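Local coordinates for chemotaxis operon protein (CheX) (Borrelia burgdorferi, PDB 3HZH), which probably dephosphorylates the phosphorylated chemotaxis response regulator CheY, as a member of the CheC-like family of chemotaxis phosphatases, at residues I14-F20 with F116-L120; A23-L28 with I111-F116; V58-V64 with F125-T130. All coordinates share one frame; numbering follows the deposited sequence.

Contact 1. Residues I14-F20 with F116-L120; sequences IDYIEPF and FVTTL
Most of this contact is apolar and centres on the ring of Phe116, which reaches from the last turn of its helix to the start of helix 17-31. With CG anti to the backbone N (chi1 170°), the side chain extends away from its own helix, and its CD1-CE1-CZ edge fits against the backbone and CB atoms of the first turn, Phe116 CE1 lying 3.5 Å from Tyr16 O. Tyr16 CB meets Phe116 CZ in the plane of the ring at 3.6 Å, while Phe20 CB approaches Phe116 CE1 at 3.7 Å. Pro19 C lies at the same edge, and Pro19 CB packs beside Thr119 OG1. The methyl CD1 of Leu120 lies over one face of the Phe116 ring, displaced from its centre, and also touches Ile14 CD1 at 4.2 Å, the two side chains crossing at about a right angle; Ile14 is poorly ordered.

The aromatic component is a T-shaped pair. Phe20 turns its edge toward the face of Phe116, with ring centroids 5.9 Å apart and planes at 89°.

Polar links are few and lie at the more open rim. Thr119, the first residue to leave helical geometry, folds its hydroxyl back to donate to Phe116 O at 2.8 Å, and the same OG1 accepts a hydrogen bond from a water at 2.9 Å. That water also donates to Pro19 O at 2.7 Å, bridging the first turn of one helix and the end of the other.

Beneath these residues lies the antiparallel sheet: Phe20 and Phe116 both rest on Ile166 of strand 161-168, Tyr16 reaches Ile168 of the same strand, and Ile14 and Leu120 both pack on Phe127 of strand 127-135.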
ATOM      1  N   ILE B  14     -11.395 -22.459  -4.522  1.00 78.07           N
ATOM      2  CA  ILE B  14     -11.222 -21.014  -4.500  1.00 75.38           C
ATOM      3  C   ILE B  14     -10.900 -20.550  -5.921  1.00 71.58           C
ATOM      4  O   ILE B  14      -9.829 -20.835  -6.456  1.00 72.91           O
ATOM      5  CB  ILE B  14     -10.075 -20.609  -3.539  1.00 76.55           C
ATOM      6  CG1 ILE B  14      -9.873 -19.095  -3.579  1.00 77.96           C
ATOM      7  CG2 ILE B  14      -8.793 -21.349  -3.904  1.00 77.78           C
ATOM      8  CD1 ILE B  14      -8.754 -18.600  -2.689  1.00 78.70           C
ATOM      9  N   ASP B  15     -11.846 -19.848  -6.533  1.00 64.45           N
ATOM     10  CA  ASP B  15     -11.676 -19.354  -7.894  1.00 58.20           C
ATOM     11  C   ASP B  15     -10.972 -18.003  -7.811  1.00 51.44           C
ATOM     12  O   ASP B  15     -11.599 -16.983  -7.543  1.00 49.85           O
ATOM     13  CB  ASP B  15     -13.045 -19.209  -8.546  1.00 61.80           C
ATOM     14  CG  ASP B  15     -14.058 -20.180  -7.968  1.00 66.09           C
ATOM     15  OD1 ASP B  15     -14.583 -19.895  -6.869  1.00 68.81           O
ATOM     16  OD2 ASP B  15     -14.310 -21.236  -8.589  1.00 66.96           O
ATOM     17  N   TYR B  16      -9.667 -18.005  -8.053  1.00 44.01           N
ATOM     18  CA  TYR B  16      -8.862 -16.793  -7.947  1.00 38.51           C
ATOM     19  C   TYR B  16      -8.369 -16.197  -9.266  1.00 35.32           C
ATOM     20  O   TYR B  16      -7.925 -15.048  -9.301  1.00 32.46           O
ATOM     21  CB  TYR B  16      -7.638 -17.082  -7.094  1.00 36.69           C
ATOM     22  CG  TYR B  16      -6.731 -18.088  -7.753  1.00 38.73           C
ATOM     23  CD1 TYR B  16      -7.043 -19.449  -7.743  1.00 40.05           C
ATOM     24  CD2 TYR B  16      -5.597 -17.677  -8.454  1.00 38.12           C
ATOM     25  CE1 TYR B  16      -6.249 -20.373  -8.416  1.00 38.84           C
ATOM     26  CE2 TYR B  16      -4.798 -18.592  -9.131  1.00 39.19           C
ATOM     27  CZ  TYR B  16      -5.130 -19.937  -9.106  1.00 39.40           C
ATOM     28  OH  TYR B  16      -4.349 -20.852  -9.778  1.00 41.71           O
ATOM     29  N   ILE B  17      -8.423 -16.974 -10.341  1.00 33.80           N
ATOM     30  CA  ILE B  17      -7.944 -16.498 -11.635  1.00 32.08           C
ATOM     31  C   ILE B  17      -8.535 -15.157 -12.065  1.00 31.23           C
ATOM     32  O   ILE B  17      -7.798 -14.217 -12.361  1.00 29.79           O
ATOM     33  CB  ILE B  17      -8.194 -17.540 -12.747  1.00 30.74           C
ATOM     34  CG1 ILE B  17      -7.418 -18.821 -12.443  1.00 32.35           C
ATOM     35  CG2 ILE B  17      -7.727 -16.993 -14.089  1.00 34.15           C
ATOM     36  CD1 ILE B  17      -5.897 -18.639 -12.426  1.00 33.28           C
ATOM     37  N   GLU B  18      -9.857 -15.056 -12.103  1.00 31.21           N
ATOM     38  CA  GLU B  18     -10.475 -13.806 -12.520  1.00 30.79           C
ATOM     39  C   GLU B  18     -10.211 -12.688 -11.518  1.00 29.07           C
ATOM     40  O   GLU B  18      -9.891 -11.571 -11.911  1.00 27.05           O
ATOM     41  CB  GLU B  18     -11.970 -14.012 -12.765  1.00 33.13           C
ATOM     42  CG  GLU B  18     -12.697 -12.784 -13.266  1.00 36.03           C
ATOM     43  CD  GLU B  18     -14.029 -13.150 -13.887  1.00 39.55           C
ATOM     44  OE1 GLU B  18     -14.684 -14.055 -13.337  1.00 41.06           O
ATOM     45  OE2 GLU B  18     -14.425 -12.540 -14.904  1.00 36.63           O
ATOM     46  N   PRO B  19     -10.364 -12.962 -10.209  1.00 29.31           N
ATOM     47  CA  PRO B  19     -10.102 -11.921  -9.210  1.00 28.69           C
ATOM     48  C   PRO B  19      -8.671 -11.390  -9.376  1.00 26.50           C
ATOM     49  O   PRO B  19      -8.433 -10.183  -9.323  1.00 26.49           O
ATOM     50  CB  PRO B  19     -10.297 -12.669  -7.894  1.00 29.36           C
ATOM     51  CG  PRO B  19     -11.410 -13.637  -8.258  1.00 30.64           C
ATOM     52  CD  PRO B  19     -10.817 -14.193  -9.543  1.00 29.82           C
ATOM     53  N   PHE B  20      -7.727 -12.297  -9.599  1.00 24.14           N
ATOM     54  CA  PHE B  20      -6.328 -11.914  -9.784  1.00 27.16           C
ATOM     55  C   PHE B  20      -6.119 -11.010 -11.004  1.00 25.36           C
ATOM     56  O   PHE B  20      -5.492  -9.955 -10.897  1.00 24.94           O
ATOM     57  CB  PHE B  20      -5.446 -13.153  -9.930  1.00 28.91           C
ATOM     58  CG  PHE B  20      -3.999 -12.836 -10.167  1.00 31.71           C
ATOM     59  CD1 PHE B  20      -3.240 -12.202  -9.189  1.00 31.48           C
ATOM     60  CD2 PHE B  20      -3.397 -13.147 -11.385  1.00 33.90           C
ATOM     61  CE1 PHE B  20      -1.904 -11.881  -9.419  1.00 34.20           C
ATOM     62  CE2 PHE B  20      -2.061 -12.831 -11.625  1.00 33.13           C
ATOM     63  CZ  PHE B  20      -1.315 -12.197 -10.638  1.00 32.49           C
ATOM     64  N   PHE B 116      -6.594  -7.889  -4.304  1.00 28.36           N
ATOM     65  CA  PHE B 116      -6.852  -9.268  -4.711  1.00 26.87           C
ATOM     66  C   PHE B 116      -7.510 -10.074  -3.581  1.00 26.39           C
ATOM     67  O   PHE B 116      -8.615 -10.600  -3.743  1.00 24.85           O
ATOM     68  CB  PHE B 116      -5.548  -9.951  -5.134  1.00 25.97           C
ATOM     69  CG  PHE B 116      -5.681 -11.436  -5.329  1.00 26.31           C
ATOM     70  CD1 PHE B 116      -6.508 -11.955  -6.326  1.00 26.15           C
ATOM     71  CD2 PHE B 116      -5.001 -12.318  -4.492  1.00 25.58           C
ATOM     72  CE1 PHE B 116      -6.657 -13.335  -6.487  1.00 24.08           C
ATOM     73  CE2 PHE B 116      -5.141 -13.699  -4.639  1.00 27.26           C
ATOM     74  CZ  PHE B 116      -5.973 -14.210  -5.644  1.00 27.21           C
ATOM     75  N   VAL B 117      -6.848 -10.172  -2.432  1.00 24.52           N
ATOM     76  CA  VAL B 117      -7.431 -10.935  -1.335  1.00 24.71           C
ATOM     77  C   VAL B 117      -8.743 -10.325  -0.837  1.00 26.12           C
ATOM     78  O   VAL B 117      -9.565 -11.021  -0.240  1.00 26.89           O
ATOM     79  CB  VAL B 117      -6.448 -11.095  -0.143  1.00 23.95           C
ATOM     80  CG1 VAL B 117      -5.214 -11.844  -0.598  1.00 23.81           C
ATOM     81  CG2 VAL B 117      -6.074  -9.736   0.429  1.00 24.28           C
ATOM     82  N   THR B 118      -8.948  -9.034  -1.085  1.00 26.66           N
ATOM     83  CA  THR B 118     -10.175  -8.377  -0.653  1.00 27.42           C
ATOM     84  C   THR B 118     -11.377  -8.843  -1.482  1.00 30.59           C
ATOM     85  O   THR B 118     -12.471  -9.022  -0.955  1.00 29.01           O
ATOM     86  CB  THR B 118     -10.052  -6.835  -0.742  1.00 27.96           C
ATOM     87  OG1 THR B 118      -9.044  -6.384   0.173  1.00 27.34           O
ATOM     88  CG2 THR B 118     -11.380  -6.161  -0.384  1.00 26.84           C
ATOM     89  N   THR B 119     -11.169  -9.050  -2.777  1.00 33.22           N
ATOM     90  CA  THR B 119     -12.254  -9.494  -3.638  1.00 38.62           C
ATOM     91  C   THR B 119     -12.519 -10.958  -3.351  1.00 45.18           C
ATOM     92  O   THR B 119     -13.298 -11.618  -4.041  1.00 44.98           O
ATOM     93  CB  THR B 119     -11.905  -9.318  -5.123  1.00 34.48           C
ATOM     94  OG1 THR B 119     -10.746 -10.091  -5.439  1.00 33.83           O
ATOM     95  CG2 THR B 119     -11.626  -7.856  -5.427  1.00 30.64           C
ATOM     96  N   LEU B 120     -11.858 -11.470  -2.321  1.00 54.38           N
ATOM     97  CA  LEU B 120     -12.060 -12.849  -1.953  1.00 62.14           C
ATOM     98  C   LEU B 120     -13.105 -13.081  -0.866  1.00 68.63           C
ATOM     99  O   LEU B 120     -13.359 -14.239  -0.528  1.00 71.50           O
ATOM    100  CB  LEU B 120     -10.724 -13.520  -1.619  1.00 60.45           C
ATOM    101  CG  LEU B 120      -9.934 -13.857  -2.891  1.00 58.28           C
ATOM    102  CD1 LEU B 120      -8.584 -14.454  -2.553  1.00 56.88           C
ATOM    103  CD2 LEU B 120     -10.739 -14.835  -3.730  1.00 57.15           C
TER
HETATM  104  O   HOH W   1     -10.198  -8.774  -7.934  1.00 39.35           O

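Contact 2. Residues A23-L28 with I111-F116; sequences AASSVL and IIAGNF
Ile112 projects as a knob into a hole formed by Ala23, Ala24, Val27 and Leu28 on the facing helix. Its two branches divide the work: CG1 lies against Val27 CB at 3.8 Å and carries CD1 on toward Leu28 CD2, whereas CG2, anti to the backbone N, is directed to the backbone of Ala24, with Ala24 CA at 4.0 Å. Val27 answers with both methyls. Its CG1 reaches Ile111 CG2 at 3.7 Å, and its CG2 lies 3.7 Å from Asn115 OD1; the Val27 side chain crosses those of Ile111 and Ile112 obliquely. One turn earlier, the methyl of Ala23 points toward the other helix and settles by Phe116 CA at 3.8 Å.

The axes of the two short segments approach to 8.8 Å, at 129° between their N-to-C directions; the small Ala23 and Ala24 are consistent with this spacing. Ile112 continues to Ile70 of the sheet, and Ala24 and Leu28 meet Phe154, so the helix pair lies against the sheet. The cross-helix chemistry is van der Waals contact between aliphatic groups, with Asn115 OD1 adding a polar atom at the margin; cohesion here therefore depends on shape complementarity and burial.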
ATOM      1  N   ALA B  23      -7.646  -7.620 -10.344  1.00 24.88           N
ATOM      2  CA  ALA B  23      -6.879  -6.822  -9.392  1.00 24.26           C
ATOM      3  C   ALA B  23      -5.587  -6.276 -10.000  1.00 23.67           C
ATOM      4  O   ALA B  23      -5.274  -5.102  -9.843  1.00 24.96           O
ATOM      5  CB  ALA B  23      -6.565  -7.646  -8.149  1.00 24.60           C
ATOM      6  N   ALA B  24      -4.843  -7.124 -10.698  1.00 23.83           N
ATOM      7  CA  ALA B  24      -3.587  -6.696 -11.299  1.00 24.93           C
ATOM      8  C   ALA B  24      -3.781  -5.588 -12.330  1.00 25.21           C
ATOM      9  O   ALA B  24      -3.123  -4.548 -12.264  1.00 23.97           O
ATOM     10  CB  ALA B  24      -2.885  -7.883 -11.942  1.00 23.01           C
ATOM     11  N   SER B  25      -4.685  -5.818 -13.276  1.00 25.40           N
ATOM     12  CA  SER B  25      -4.943  -4.850 -14.332  1.00 26.58           C
ATOM     13  C   SER B  25      -5.541  -3.563 -13.775  1.00 27.09           C
ATOM     14  O   SER B  25      -5.117  -2.464 -14.128  1.00 27.25           O
ATOM     15  CB  SER B  25      -5.885  -5.462 -15.369  1.00 25.90           C
ATOM     16  OG  SER B  25      -7.161  -5.732 -14.818  1.00 30.10           O
ATOM     17  N   SER B  26      -6.511  -3.716 -12.881  1.00 27.95           N
ATOM     18  CA  SER B  26      -7.200  -2.596 -12.260  1.00 29.24           C
ATOM     19  C   SER B  26      -6.263  -1.667 -11.484  1.00 29.96           C
ATOM     20  O   SER B  26      -6.331  -0.440 -11.627  1.00 26.92           O
ATOM     21  CB  SER B  26      -8.291  -3.130 -11.329  1.00 33.11           C
ATOM     22  OG  SER B  26      -9.200  -2.113 -10.963  1.00 40.72           O
ATOM     23  N   VAL B  27      -5.389  -2.241 -10.662  1.00 27.84           N
ATOM     24  CA  VAL B  27      -4.455  -1.432  -9.882  1.00 26.22           C
ATOM     25  C   VAL B  27      -3.402  -0.715 -10.727  1.00 25.51           C
ATOM     26  O   VAL B  27      -3.127   0.467 -10.505  1.00 26.07           O
ATOM     27  CB  VAL B  27      -3.729  -2.272  -8.805  1.00 25.60           C
ATOM     28  CG1 VAL B  27      -2.713  -1.406  -8.069  1.00 25.56           C
ATOM     29  CG2 VAL B  27      -4.730  -2.831  -7.817  1.00 26.03           C
ATOM     30  N   LEU B  28      -2.799  -1.419 -11.683  1.00 26.05           N
ATOM     31  CA  LEU B  28      -1.785  -0.797 -12.530  1.00 26.65           C
ATOM     32  C   LEU B  28      -2.377   0.389 -13.304  1.00 29.75           C
ATOM     33  O   LEU B  28      -1.772   1.466 -13.374  1.00 26.46           O
ATOM     34  CB  LEU B  28      -1.190  -1.824 -13.506  1.00 25.51           C
ATOM     35  CG  LEU B  28      -0.372  -2.977 -12.904  1.00 24.87           C
ATOM     36  CD1 LEU B  28       0.050  -3.941 -14.005  1.00 25.88           C
ATOM     37  CD2 LEU B  28       0.851  -2.425 -12.187  1.00 24.93           C
ATOM     38  N   ILE B 111      -0.588  -3.262  -2.946  1.00 20.94           N
ATOM     39  CA  ILE B 111      -1.927  -2.844  -3.335  1.00 22.43           C
ATOM     40  C   ILE B 111      -2.605  -3.871  -4.235  1.00 22.58           C
ATOM     41  O   ILE B 111      -3.799  -4.134  -4.079  1.00 21.33           O
ATOM     42  CB  ILE B 111      -1.884  -1.437  -3.978  1.00 25.02           C
ATOM     43  CG1 ILE B 111      -1.310  -0.452  -2.943  1.00 22.95           C
ATOM     44  CG2 ILE B 111      -3.291  -0.993  -4.405  1.00 23.11           C
ATOM     45  CD1 ILE B 111      -1.017   0.944  -3.477  1.00 23.59           C
ATOM     46  N   ILE B 112      -1.854  -4.461  -5.165  1.00 22.38           N
ATOM     47  CA  ILE B 112      -2.425  -5.486  -6.036  1.00 20.42           C
ATOM     48  C   ILE B 112      -2.866  -6.655  -5.149  1.00 22.29           C
ATOM     49  O   ILE B 112      -4.013  -7.087  -5.205  1.00 21.34           O
ATOM     50  CB  ILE B 112      -1.396  -6.008  -7.067  1.00 21.89           C
ATOM     51  CG1 ILE B 112      -1.067  -4.905  -8.086  1.00 21.01           C
ATOM     52  CG2 ILE B 112      -1.935  -7.257  -7.751  1.00 19.45           C
ATOM     53  CD1 ILE B 112       0.027  -5.284  -9.102  1.00 20.50           C
ATOM     54  N   ALA B 113      -1.951  -7.134  -4.311  1.00 21.41           N
ATOM     55  CA  ALA B 113      -2.234  -8.252  -3.414  1.00 22.94           C
ATOM     56  C   ALA B 113      -3.390  -7.993  -2.452  1.00 22.16           C
ATOM     57  O   ALA B 113      -4.205  -8.882  -2.210  1.00 21.20           O
ATOM     58  CB  ALA B 113      -0.988  -8.619  -2.622  1.00 22.34           C
ATOM     59  N   GLY B 114      -3.452  -6.783  -1.903  1.00 22.88           N
ATOM     60  CA  GLY B 114      -4.512  -6.445  -0.974  1.00 25.77           C
ATOM     61  C   GLY B 114      -5.868  -6.409  -1.652  1.00 29.15           C
ATOM     62  O   GLY B 114      -6.844  -6.972  -1.144  1.00 28.50           O
ATOM     63  N   ASN B 115      -5.942  -5.736  -2.795  1.00 29.44           N
ATOM     64  CA  ASN B 115      -7.190  -5.670  -3.535  1.00 32.11           C
ATOM     65  C   ASN B 115      -7.588  -7.073  -3.965  1.00 30.80           C
ATOM     66  O   ASN B 115      -8.776  -7.415  -3.973  1.00 27.85           O
ATOM     67  CB  ASN B 115      -7.046  -4.745  -4.745  1.00 40.06           C
ATOM     68  CG  ASN B 115      -7.586  -3.353  -4.476  1.00 49.26           C
ATOM     69  OD1 ASN B 115      -7.097  -2.358  -5.016  1.00 53.02           O
ATOM     70  ND2 ASN B 115      -8.606  -3.277  -3.637  1.00 55.16           N
ATOM     71  N   PHE B 116      -6.594  -7.889  -4.304  1.00 28.36           N
ATOM     72  CA  PHE B 116      -6.852  -9.268  -4.711  1.00 26.87           C
ATOM     73  C   PHE B 116      -7.510 -10.074  -3.581  1.00 26.39           C
ATOM     74  O   PHE B 116      -8.615 -10.600  -3.743  1.00 24.85           O
ATOM     75  CB  PHE B 116      -5.548  -9.951  -5.134  1.00 25.97           C
ATOM     76  CG  PHE B 116      -5.681 -11.436  -5.329  1.00 26.31           C
ATOM     77  CD1 PHE B 116      -6.508 -11.955  -6.326  1.00 26.15           C
ATOM     78  CD2 PHE B 116      -5.001 -12.318  -4.492  1.00 25.58           C
ATOM     79  CE1 PHE B 116      -6.657 -13.335  -6.487  1.00 24.08           C
ATOM     80  CE2 PHE B 116      -5.141 -13.699  -4.639  1.00 27.26           C
ATOM     81  CZ  PHE B 116      -5.973 -14.210  -5.644  1.00 27.21           C
TER

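Contact 3. Residues V58-V64 with F125-T130; sequences VGLAGSV and FVFDIT
Asp128 O accepts the shortest hydrogen bond between the two segments, from Ala61 N at 2.9 Å and nearly straight at 171°, although the donor stands well above the carbonyl plane. Leu60 CA adds a CH...O contact to the same oxygen. The return bond, Asp128 N to Ala61 O, completes the hydrogen-bonded antiparallel pair of Ala61 and Asp128.

Farther along, Gly59 is held through both its backbone N and its O by Thr130. Thr130 N donates to Gly59 O at 3.0 Å, and Gly59 N donates to the side-chain Thr130 OG1 at 3.1 Å. The threonine hydroxyl takes this bond because chi1 (74°) places OG1 between the backbone N and carbonyl carbon, where it faces Gly59 N, while Thr130 CG2 lies alongside Gly59. At the other end the ladder frays: after the non-hydrogen-bonded pair Gly62-Phe127, Ser63 N makes a weak bond to Val126 O.

On the face turned to helix 97-118, Leu60 CD1 meets Ile129 CG2 at 4.0 Å and Val58 CG1 lies against Ile129 CB at 3.9 Å. Val64 CG2 approaches the edge of the Phe127 ring at 4.2 Å. Val58 reaches Ala113, and Ile129 and Phe127 pack on Val117. Ala61 and Asp128 project from the reverse face.

Strand 54-62 also pairs with strand 66-72 through Val58 and Leu60. This antiparallel ladder is thus the join between strand 127-135, outermost within this chain, and the rest of the helix-backed antiparallel sheet of the CheX fold.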
ATOM      1  N   VAL B  58       4.989 -10.751  -2.504  1.00 23.57           N
ATOM      2  CA  VAL B  58       4.001 -10.619  -1.454  1.00 23.23           C
ATOM      3  C   VAL B  58       3.463 -12.023  -1.197  1.00 23.33           C
ATOM      4  O   VAL B  58       2.881 -12.656  -2.080  1.00 22.00           O
ATOM      5  CB  VAL B  58       2.862  -9.679  -1.858  1.00 24.75           C
ATOM      6  CG1 VAL B  58       1.832  -9.591  -0.721  1.00 25.70           C
ATOM      7  CG2 VAL B  58       3.424  -8.295  -2.163  1.00 23.40           C
ATOM      8  N   GLY B  59       3.699 -12.523   0.010  1.00 24.12           N
ATOM      9  CA  GLY B  59       3.225 -13.849   0.348  1.00 23.42           C
ATOM     10  C   GLY B  59       1.734 -13.880   0.617  1.00 24.74           C
ATOM     11  O   GLY B  59       1.153 -12.903   1.110  1.00 22.32           O
ATOM     12  N   LEU B  60       1.110 -15.000   0.265  1.00 24.16           N
ATOM     13  CA  LEU B  60      -0.311 -15.209   0.503  1.00 27.33           C
ATOM     14  C   LEU B  60      -0.380 -16.242   1.625  1.00 28.73           C
ATOM     15  O   LEU B  60       0.208 -17.322   1.520  1.00 27.17           O
ATOM     16  CB  LEU B  60      -0.991 -15.745  -0.762  1.00 28.23           C
ATOM     17  CG  LEU B  60      -1.642 -14.780  -1.768  1.00 29.97           C
ATOM     18  CD1 LEU B  60      -1.055 -13.390  -1.682  1.00 28.87           C
ATOM     19  CD2 LEU B  60      -1.507 -15.374  -3.161  1.00 30.93           C
ATOM     20  N   ALA B  61      -1.088 -15.906   2.697  1.00 29.62           N
ATOM     21  CA  ALA B  61      -1.193 -16.804   3.835  1.00 31.57           C
ATOM     22  C   ALA B  61      -2.635 -17.066   4.221  1.00 34.56           C
ATOM     23  O   ALA B  61      -3.564 -16.500   3.643  1.00 34.56           O
ATOM     24  CB  ALA B  61      -0.434 -16.233   5.021  1.00 30.65           C
ATOM     25  N   GLY B  62      -2.812 -17.921   5.221  1.00 37.34           N
ATOM     26  CA  GLY B  62      -4.143 -18.263   5.666  1.00 41.45           C
ATOM     27  C   GLY B  62      -4.523 -19.602   5.073  1.00 45.18           C
ATOM     28  O   GLY B  62      -3.712 -20.529   5.026  1.00 43.22           O
ATOM     29  N   SER B  63      -5.756 -19.701   4.595  1.00 51.28           N
ATOM     30  CA  SER B  63      -6.234 -20.945   4.020  1.00 57.11           C
ATOM     31  C   SER B  63      -5.497 -21.332   2.742  1.00 58.80           C
ATOM     32  O   SER B  63      -5.278 -22.517   2.482  1.00 62.67           O
ATOM     33  CB  SER B  63      -7.722 -20.833   3.758  1.00 58.61           C
ATOM     34  OG  SER B  63      -8.415 -20.490   4.942  1.00 59.91           O
ATOM     35  N   VAL B  64      -5.125 -20.341   1.941  1.00 57.12           N
ATOM     36  CA  VAL B  64      -4.384 -20.617   0.718  1.00 53.99           C
ATOM     37  C   VAL B  64      -2.941 -20.237   0.965  1.00 52.02           C
ATOM     38  O   VAL B  64      -2.654 -19.296   1.704  1.00 51.89           O
ATOM     39  CB  VAL B  64      -4.892 -19.790  -0.495  1.00 53.79           C
ATOM     40  CG1 VAL B  64      -6.353 -20.094  -0.763  1.00 52.79           C
ATOM     41  CG2 VAL B  64      -4.687 -18.302  -0.244  1.00 53.09           C
ATOM     42  N   PHE B 125     -13.414 -18.489   3.526  1.00 76.76           N
ATOM     43  CA  PHE B 125     -12.099 -18.652   4.139  1.00 73.40           C
ATOM     44  C   PHE B 125     -11.686 -17.373   4.849  1.00 69.58           C
ATOM     45  O   PHE B 125     -12.481 -16.676   5.483  1.00 69.62           O
ATOM     46  CB  PHE B 125     -11.048 -18.891   3.054  1.00 74.46           C
ATOM     47  CG  PHE B 125     -11.066 -20.255   2.439  1.00 75.10           C
ATOM     48  CD1 PHE B 125     -12.241 -20.980   2.288  1.00 75.82           C
ATOM     49  CD2 PHE B 125      -9.886 -20.789   1.942  1.00 75.84           C
ATOM     50  CE1 PHE B 125     -12.226 -22.225   1.650  1.00 75.52           C
ATOM     51  CE2 PHE B 125      -9.854 -22.018   1.308  1.00 75.70           C
ATOM     52  CZ  PHE B 125     -11.024 -22.741   1.159  1.00 75.87           C
ATOM     53  N   VAL B 126     -10.395 -17.104   4.704  1.00 63.79           N
ATOM     54  CA  VAL B 126      -9.715 -15.925   5.204  1.00 57.84           C
ATOM     55  C   VAL B 126      -8.496 -15.941   4.290  1.00 51.07           C
ATOM     56  O   VAL B 126      -7.912 -17.001   4.040  1.00 48.50           O
ATOM     57  CB  VAL B 126      -9.273 -16.056   6.688  1.00 61.13           C
ATOM     58  CG1 VAL B 126      -8.007 -16.900   6.807  1.00 63.86           C
ATOM     59  CG2 VAL B 126      -9.061 -14.672   7.284  1.00 64.15           C
ATOM     60  N   PHE B 127      -8.129 -14.789   3.752  1.00 44.41           N
ATOM     61  CA  PHE B 127      -6.984 -14.731   2.862  1.00 38.04           C
ATOM     62  C   PHE B 127      -6.129 -13.567   3.318  1.00 34.17           C
ATOM     63  O   PHE B 127      -6.550 -12.416   3.229  1.00 30.95           O
ATOM     64  CB  PHE B 127      -7.449 -14.527   1.418  1.00 39.01           C
ATOM     65  CG  PHE B 127      -8.642 -15.372   1.037  1.00 41.78           C
ATOM     66  CD1 PHE B 127      -9.937 -14.892   1.216  1.00 43.09           C
ATOM     67  CD2 PHE B 127      -8.471 -16.660   0.530  1.00 42.74           C
ATOM     68  CE1 PHE B 127     -11.051 -15.681   0.894  1.00 43.40           C
ATOM     69  CE2 PHE B 127      -9.579 -17.456   0.209  1.00 42.92           C
ATOM     70  CZ  PHE B 127     -10.868 -16.962   0.391  1.00 42.22           C
ATOM     71  N   ASP B 128      -4.934 -13.867   3.818  1.00 30.46           N
ATOM     72  CA  ASP B 128      -4.043 -12.819   4.304  1.00 29.82           C
ATOM     73  C   ASP B 128      -2.839 -12.629   3.391  1.00 27.21           C
ATOM     74  O   ASP B 128      -2.564 -13.463   2.527  1.00 26.40           O
ATOM     75  CB  ASP B 128      -3.545 -13.154   5.717  1.00 31.24           C
ATOM     76  CG  ASP B 128      -4.670 -13.529   6.665  1.00 35.13           C
ATOM     77  OD1 ASP B 128      -5.695 -12.815   6.689  1.00 34.79           O
ATOM     78  OD2 ASP B 128      -4.522 -14.526   7.402  1.00 36.10           O
ATOM     79  N   ILE B 129      -2.129 -11.521   3.581  1.00 24.84           N
ATOM     80  CA  ILE B 129      -0.925 -11.242   2.808  1.00 22.76           C
ATOM     81  C   ILE B 129       0.184 -10.835   3.774  1.00 23.79           C
ATOM     82  O   ILE B 129      -0.078 -10.489   4.918  1.00 23.83           O
ATOM     83  CB  ILE B 129      -1.143 -10.112   1.764  1.00 24.71           C
ATOM     84  CG1 ILE B 129      -1.468  -8.789   2.459  1.00 23.02           C
ATOM     85  CG2 ILE B 129      -2.285 -10.489   0.819  1.00 23.00           C
ATOM     86  CD1 ILE B 129      -1.643  -7.628   1.473  1.00 26.03           C
ATOM     87  N   THR B 130       1.425 -10.879   3.317  1.00 25.72           N
ATOM     88  CA  THR B 130       2.547 -10.514   4.174  1.00 25.37           C
ATOM     89  C   THR B 130       3.145  -9.185   3.744  1.00 25.49           C
ATOM     90  O   THR B 130       2.777  -8.637   2.705  1.00 23.93           O
ATOM     91  CB  THR B 130       3.692 -11.530   4.061  1.00 26.21           C
ATOM     92  OG1 THR B 130       4.363 -11.337   2.808  1.00 24.86           O
ATOM     93  CG2 THR B 130       3.161 -12.957   4.117  1.00 25.06           C
TER

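How the contacts relate
From the N terminus, residues 14-20 lead into helix 17-31, and contact 1 closes a long loop when residues 116-120 return beside them. Contact 2 joins a later part of that helix to an earlier part of helix 97-118, so its loop falls within that of contact 1, and Phe116 serves both. Contact 3 begins inside these loops, at strand 54-62, but ends beyond them at strand 127-135, and hence crosses both. Contacts 1 and 2 tie the two helices together; contact 3 attaches strand 127-135, which follows helix 97-118. Ala113 on Val58 and Val117 on Ile129 join helix 97-118 to the sheet, and Ile14 on Val64 joins the N-terminal loop to the end of residues 58-64.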